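Local coordinates for type III restriction-modification enzyme EcoP15I Res subunit (Escherichia coli, PDB 4ZCF), which acts with its Mod partner as an ATP-dependent type III restriction enzyme, cutting DNA 25-27 base pairs downstream of one of two inversely oriented recognition sites, at residues A269-I281 with K528-V540. Numbering follows the deposited sequence.
With AMP (adenosine monophosphate), chain H.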
loop_
_atom_site.group_PDB
_atom_site.type_symbol
_atom_site.label_atom_id
_atom_site.label_comp_id
_atom_site.label_asym_id
_atom_site.label_seq_id
_atom_site.Cartn_x
_atom_site.Cartn_y
_atom_site.Cartn_z
ATOM N N ALA C 269 -43.080 10.439 9.889
ATOM C CA ALA C 269 -43.211 11.501 8.908
ATOM C C ALA C 269 -44.162 12.626 9.253
ATOM O O ALA C 269 -43.892 13.753 8.917
ATOM C CB ALA C 269 -43.588 10.931 7.569
ATOM N N VAL C 270 -45.299 12.331 9.863
ATOM C CA VAL C 270 -46.121 13.402 10.398
ATOM C C VAL C 270 -45.470 14.197 11.520
ATOM O O VAL C 270 -45.486 15.397 11.493
ATOM C CB VAL C 270 -47.564 12.953 10.741
ATOM C CG1 VAL C 270 -47.976 11.796 9.878
ATOM C CG2 VAL C 270 -47.747 12.624 12.206
ATOM N N ASP C 271 -44.846 13.543 12.470
ATOM C CA ASP C 271 -44.111 14.291 13.502
ATOM C C ASP C 271 -43.045 15.233 12.901
ATOM O O ASP C 271 -42.944 16.382 13.335
ATOM C CB ASP C 271 -43.451 13.336 14.512
ATOM C CG ASP C 271 -44.354 12.266 15.103
ATOM O OD1 ASP C 271 -45.533 12.575 15.402
ATOM O OD2 ASP C 271 -43.869 11.136 15.314
ATOM N N ALA C 272 -42.276 14.749 11.887
ATOM C CA ALA C 272 -41.219 15.498 11.194
ATOM C C ALA C 272 -41.757 16.788 10.564
ATOM O O ALA C 272 -41.284 17.870 10.923
ATOM C CB ALA C 272 -40.549 14.621 10.143
ATOM N N PHE C 273 -42.782 16.669 9.678
ATOM C CA PHE C 273 -43.465 17.774 9.000
ATOM C C PHE C 273 -44.247 18.677 9.976
ATOM O O PHE C 273 -44.195 19.897 9.831
ATOM C CB PHE C 273 -44.404 17.239 7.902
ATOM C CG PHE C 273 -43.761 16.856 6.584
ATOM C CD1 PHE C 273 -43.190 17.818 5.761
ATOM C CD2 PHE C 273 -43.804 15.542 6.126
ATOM C CE1 PHE C 273 -42.614 17.462 4.534
ATOM C CE2 PHE C 273 -43.214 15.186 4.905
ATOM C CZ PHE C 273 -42.634 16.151 4.113
ATOM N N ASN C 274 -44.947 18.083 10.974
ATOM C CA ASN C 274 -45.762 18.789 11.982
ATOM C C ASN C 274 -44.971 19.655 12.946
ATOM O O ASN C 274 -45.342 20.811 13.163
ATOM C CB ASN C 274 -46.660 17.822 12.759
ATOM C CG ASN C 274 -47.949 17.471 12.067
ATOM O OD1 ASN C 274 -48.043 17.407 10.835
ATOM N ND2 ASN C 274 -48.976 17.241 12.858
ATOM N N ASP C 275 -43.896 19.090 13.538
ATOM C CA ASP C 275 -43.003 19.800 14.454
ATOM C C ASP C 275 -41.955 20.646 13.716
ATOM O O ASP C 275 -41.002 21.126 14.333
ATOM C CB ASP C 275 -42.378 18.841 15.468
ATOM C CG ASP C 275 -43.327 18.517 16.600
ATOM O OD1 ASP C 275 -44.499 18.153 16.313
ATOM O OD2 ASP C 275 -42.910 18.638 17.776
ATOM N N ASP C 276 -42.175 20.855 12.397
ATOM C CA ASP C 276 -41.376 21.657 11.466
ATOM C C ASP C 276 -39.858 21.374 11.524
ATOM O O ASP C 276 -39.039 22.293 11.389
ATOM C CB ASP C 276 -41.703 23.156 11.621
ATOM C CG ASP C 276 -43.184 23.448 11.724
ATOM O OD1 ASP C 276 -43.916 23.161 10.745
ATOM O OD2 ASP C 276 -43.619 23.934 12.797
ATOM N N LEU C 277 -39.499 20.086 11.712
ATOM C CA LEU C 277 -38.116 19.605 11.780
ATOM C C LEU C 277 -37.567 19.468 10.362
ATOM O O LEU C 277 -36.370 19.227 10.171
ATOM C CB LEU C 277 -38.068 18.230 12.485
ATOM C CG LEU C 277 -38.582 18.160 13.920
ATOM C CD1 LEU C 277 -38.805 16.721 14.354
ATOM C CD2 LEU C 277 -37.640 18.855 14.881
ATOM N N VAL C 278 -38.455 19.641 9.370
ATOM C CA VAL C 278 -38.192 19.470 7.950
ATOM C C VAL C 278 -38.927 20.546 7.111
ATOM O O VAL C 278 -39.888 21.137 7.594
ATOM C CB VAL C 278 -38.594 17.998 7.636
ATOM C CG1 VAL C 278 -39.730 17.876 6.644
ATOM C CG2 VAL C 278 -37.395 17.147 7.247
ATOM N N LYS C 279 -38.447 20.834 5.886
ATOM C CA LYS C 279 -39.068 21.827 4.989
ATOM C C LYS C 279 -40.438 21.333 4.488
ATOM O O LYS C 279 -40.627 20.132 4.291
ATOM C CB LYS C 279 -38.188 22.084 3.755
ATOM C CG LYS C 279 -36.879 22.805 3.995
ATOM C CD LYS C 279 -36.348 23.283 2.652
ATOM C CE LYS C 279 -34.870 23.563 2.662
ATOM N NZ LYS C 279 -34.099 22.509 1.957
ATOM N N GLY C 280 -41.360 22.266 4.258
ATOM C CA GLY C 280 -42.672 21.962 3.698
ATOM C C GLY C 280 -42.560 21.784 2.196
ATOM O O GLY C 280 -41.518 22.120 1.619
ATOM N N ILE C 281 -43.606 21.253 1.539
ATOM C CA ILE C 281 -43.536 21.041 0.084
ATOM C C ILE C 281 -44.442 21.984 -0.714
ATOM O O ILE C 281 -45.582 22.215 -0.316
ATOM C CB ILE C 281 -43.749 19.547 -0.327
ATOM C CG1 ILE C 281 -43.151 18.534 0.693
ATOM C CG2 ILE C 281 -43.301 19.273 -1.783
ATOM C CD1 ILE C 281 -41.579 18.417 0.747
ATOM N N LYS C 528 -42.632 9.022 -3.136
ATOM C CA LYS C 528 -42.583 10.484 -3.258
ATOM C C LYS C 528 -41.876 11.113 -2.055
ATOM O O LYS C 528 -41.234 12.154 -2.196
ATOM C CB LYS C 528 -44.000 11.072 -3.420
ATOM C CG LYS C 528 -44.557 10.935 -4.829
ATOM C CD LYS C 528 -46.051 11.182 -4.892
ATOM C CE LYS C 528 -46.589 10.907 -6.271
ATOM N NZ LYS C 528 -46.578 9.451 -6.589
ATOM N N LEU C 529 -41.998 10.477 -0.875
ATOM C CA LEU C 529 -41.361 10.923 0.357
ATOM C C LEU C 529 -39.839 10.835 0.219
ATOM O O LEU C 529 -39.143 11.769 0.625
ATOM C CB LEU C 529 -41.862 10.081 1.542
ATOM C CG LEU C 529 -41.642 10.624 2.968
ATOM C CD1 LEU C 529 -42.350 11.964 3.183
ATOM C CD2 LEU C 529 -42.142 9.634 3.996
ATOM N N GLN C 530 -39.332 9.733 -0.396
ATOM C CA GLN C 530 -37.903 9.495 -0.615
ATOM C C GLN C 530 -37.289 10.521 -1.570
ATOM O O GLN C 530 -36.147 10.948 -1.341
ATOM C CB GLN C 530 -37.679 8.090 -1.145
ATOM N N GLU C 531 -38.041 10.914 -2.633
ATOM C CA GLU C 531 -37.577 11.886 -3.630
ATOM C C GLU C 531 -37.616 13.325 -3.162
ATOM O O GLU C 531 -36.790 14.117 -3.601
ATOM C CB GLU C 531 -38.194 11.684 -5.031
ATOM C CG GLU C 531 -39.707 11.785 -5.142
ATOM C CD GLU C 531 -40.278 11.270 -6.453
ATOM O OE1 GLU C 531 -41.043 10.279 -6.422
ATOM O OE2 GLU C 531 -39.962 11.858 -7.513
ATOM N N VAL C 532 -38.551 13.659 -2.253
ATOM C CA VAL C 532 -38.644 15.000 -1.664
ATOM C C VAL C 532 -37.592 15.161 -0.538
ATOM O O VAL C 532 -37.074 16.264 -0.347
ATOM C CB VAL C 532 -40.089 15.481 -1.274
ATOM C CG1 VAL C 532 -41.012 15.537 -2.483
ATOM C CG2 VAL C 532 -40.707 14.645 -0.158
ATOM N N GLY C 533 -37.259 14.044 0.134
ATOM C CA GLY C 533 -36.267 13.941 1.206
ATOM C C GLY C 533 -34.864 14.410 0.853
ATOM O O GLY C 533 -34.078 14.750 1.747
ATOM N N ARG C 534 -34.546 14.471 -0.454
ATOM C CA ARG C 534 -33.242 14.933 -0.947
ATOM C C ARG C 534 -33.043 16.457 -0.706
ATOM O O ARG C 534 -31.907 16.953 -0.745
ATOM C CB ARG C 534 -33.049 14.566 -2.440
ATOM C CG ARG C 534 -33.627 13.204 -2.835
ATOM C CD ARG C 534 -33.100 12.704 -4.161
ATOM N NE ARG C 534 -34.027 11.776 -4.822
ATOM C CZ ARG C 534 -34.122 10.469 -4.573
ATOM N NH1 ARG C 534 -33.350 9.903 -3.653
ATOM N NH2 ARG C 534 -35.001 9.725 -5.227
ATOM N N GLY C 535 -34.150 17.166 -0.449
ATOM C CA GLY C 535 -34.166 18.603 -0.175
ATOM C C GLY C 535 -35.048 19.007 0.993
ATOM O O GLY C 535 -35.468 20.160 1.064
ATOM N N LEU C 536 -35.316 18.067 1.928
ATOM C CA LEU C 536 -36.156 18.261 3.118
ATOM C C LEU C 536 -35.446 18.898 4.311
ATOM O O LEU C 536 -36.104 19.520 5.152
ATOM C CB LEU C 536 -36.737 16.920 3.586
ATOM C CG LEU C 536 -38.072 16.461 3.015
ATOM C CD1 LEU C 536 -38.600 15.278 3.813
ATOM C CD2 LEU C 536 -39.092 17.561 3.019
ATOM N N ARG C 537 -34.124 18.679 4.426
ATOM C CA ARG C 537 -33.306 19.153 5.536
ATOM C C ARG C 537 -33.307 20.669 5.700
ATOM O O ARG C 537 -33.386 21.404 4.718
ATOM C CB ARG C 537 -31.884 18.593 5.435
ATOM C CG ARG C 537 -31.715 17.205 6.065
ATOM C CD ARG C 537 -30.354 16.580 5.762
ATOM N NE ARG C 537 -29.235 17.491 6.035
ATOM C CZ ARG C 537 -27.981 17.302 5.627
ATOM N NH1 ARG C 537 -27.661 16.221 4.925
ATOM N NH2 ARG C 537 -27.040 18.189 5.922
ATOM N N LEU C 538 -33.248 21.121 6.959
ATOM C CA LEU C 538 -33.244 22.535 7.317
ATOM C C LEU C 538 -31.942 23.217 6.865
ATOM O O LEU C 538 -30.857 22.687 7.100
ATOM C CB LEU C 538 -33.545 22.735 8.811
ATOM C CG LEU C 538 -34.902 22.176 9.298
ATOM C CD1 LEU C 538 -35.033 22.282 10.796
ATOM C CD2 LEU C 538 -36.089 22.880 8.626
ATOM N N PRO C 539 -32.042 24.348 6.134
ATOM C CA PRO C 539 -30.831 24.975 5.581
ATOM C C PRO C 539 -29.893 25.640 6.589
ATOM O O PRO C 539 -30.285 25.939 7.717
ATOM C CB PRO C 539 -31.397 25.974 4.566
ATOM C CG PRO C 539 -32.719 26.338 5.125
ATOM C CD PRO C 539 -33.261 25.085 5.731
ATOM N N VAL C 540 -28.640 25.875 6.152
ATOM C CA VAL C 540 -27.597 26.529 6.943
ATOM C C VAL C 540 -27.285 27.953 6.426
ATOM O O VAL C 540 -27.249 28.180 5.205
ATOM C CB VAL C 540 -26.332 25.649 7.169
ATOM C CG1 VAL C 540 -26.689 24.336 7.860
ATOM C CG2 VAL C 540 -25.568 25.387 5.873
HETATM P P AMP H . -27.886 7.730 5.396
HETATM O O1P AMP H . -28.574 6.857 4.414
HETATM O O2P AMP H . -28.857 7.819 6.515
HETATM O O3P AMP H . -26.793 6.887 5.943
HETATM O "O5'" AMP H . -27.370 9.115 4.796
HETATM C "C5'" AMP H . -27.792 10.343 5.361
HETATM C "C4'" AMP H . -26.717 11.381 5.300
HETATM O "O4'" AMP H . -27.173 12.622 5.906
HETATM C "C3'" AMP H . -25.532 10.955 6.095
HETATM O "O3'" AMP H . -24.615 10.281 5.234
HETATM C "C2'" AMP H . -24.977 12.185 6.690
HETATM O "O2'" AMP H . -23.960 12.744 5.846
HETATM C "C1'" AMP H . -26.114 13.153 6.755
HETATM N N9 AMP H . -26.569 13.426 8.059
HETATM C C8 AMP H . -27.169 12.529 8.817
HETATM N N7 AMP H . -27.528 13.098 10.001
HETATM C C5 AMP H . -27.132 14.509 9.905
HETATM C C6 AMP H . -27.185 15.682 10.710
HETATM N N6 AMP H . -27.758 15.647 12.007
HETATM N N1 AMP H . -26.670 16.838 10.217
HETATM C C2 AMP H . -26.114 16.906 9.016
HETATM N N3 AMP H . -26.028 15.852 8.209
HETATM C C4 AMP H . -26.509 14.642 8.579
#
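With chi1 at -69°, Lys-279 sets CG opposite its own carbonyl carbon; the chain then runs extended alongside the 535-539 backbone until a bend at chi4 (106°) brings NZ to two of its carbonyls. NZ lies 2.9 Å from Gly-535 O, well above that carbonyl's plane, and 3.1 Å from Arg-537 O, almost in line with the C=O bond. Pro-511 O and Val-513 O also accept from this ammonium, and Phe-514 offers its ring for a cation-pi contact. At the other end of the residue, Lys-279 N gives a nearly straight bond to Leu-536 O (2.8 Å, 175° at the hydrogen).

Leu-536 is central to the apolar side. Its CD2 lies between Val-278 CG1 and Ile-281 CD1, 3.5 Å from the latter, and meets Phe-273 obliquely, while Leu-529 CD1 comes to the edge of that ring, 3.8 Å from CE2. Ile-281 CD1 also touches Val-532. Leu-538 reaches across further along the chain and lays CG and CD1 against Leu-277 O.

Residues 269-281 connect the two parallel sheets of the helicase-like domain, and 528-540 carry the Gln...Gly-Arg-Gly-Leu-Arg sequence of helicase motif VI. Arg-537 points from it to the nucleotide, one guanidinium face over AMP N3 (3.4 Å from NH2). One buried lysine, its ammonium surrounded by four backbone carbonyl oxygens and an aromatic ring, thus ties the interdomain linker to the backbone of an AMP-contacting arginine, and probably stays protonated.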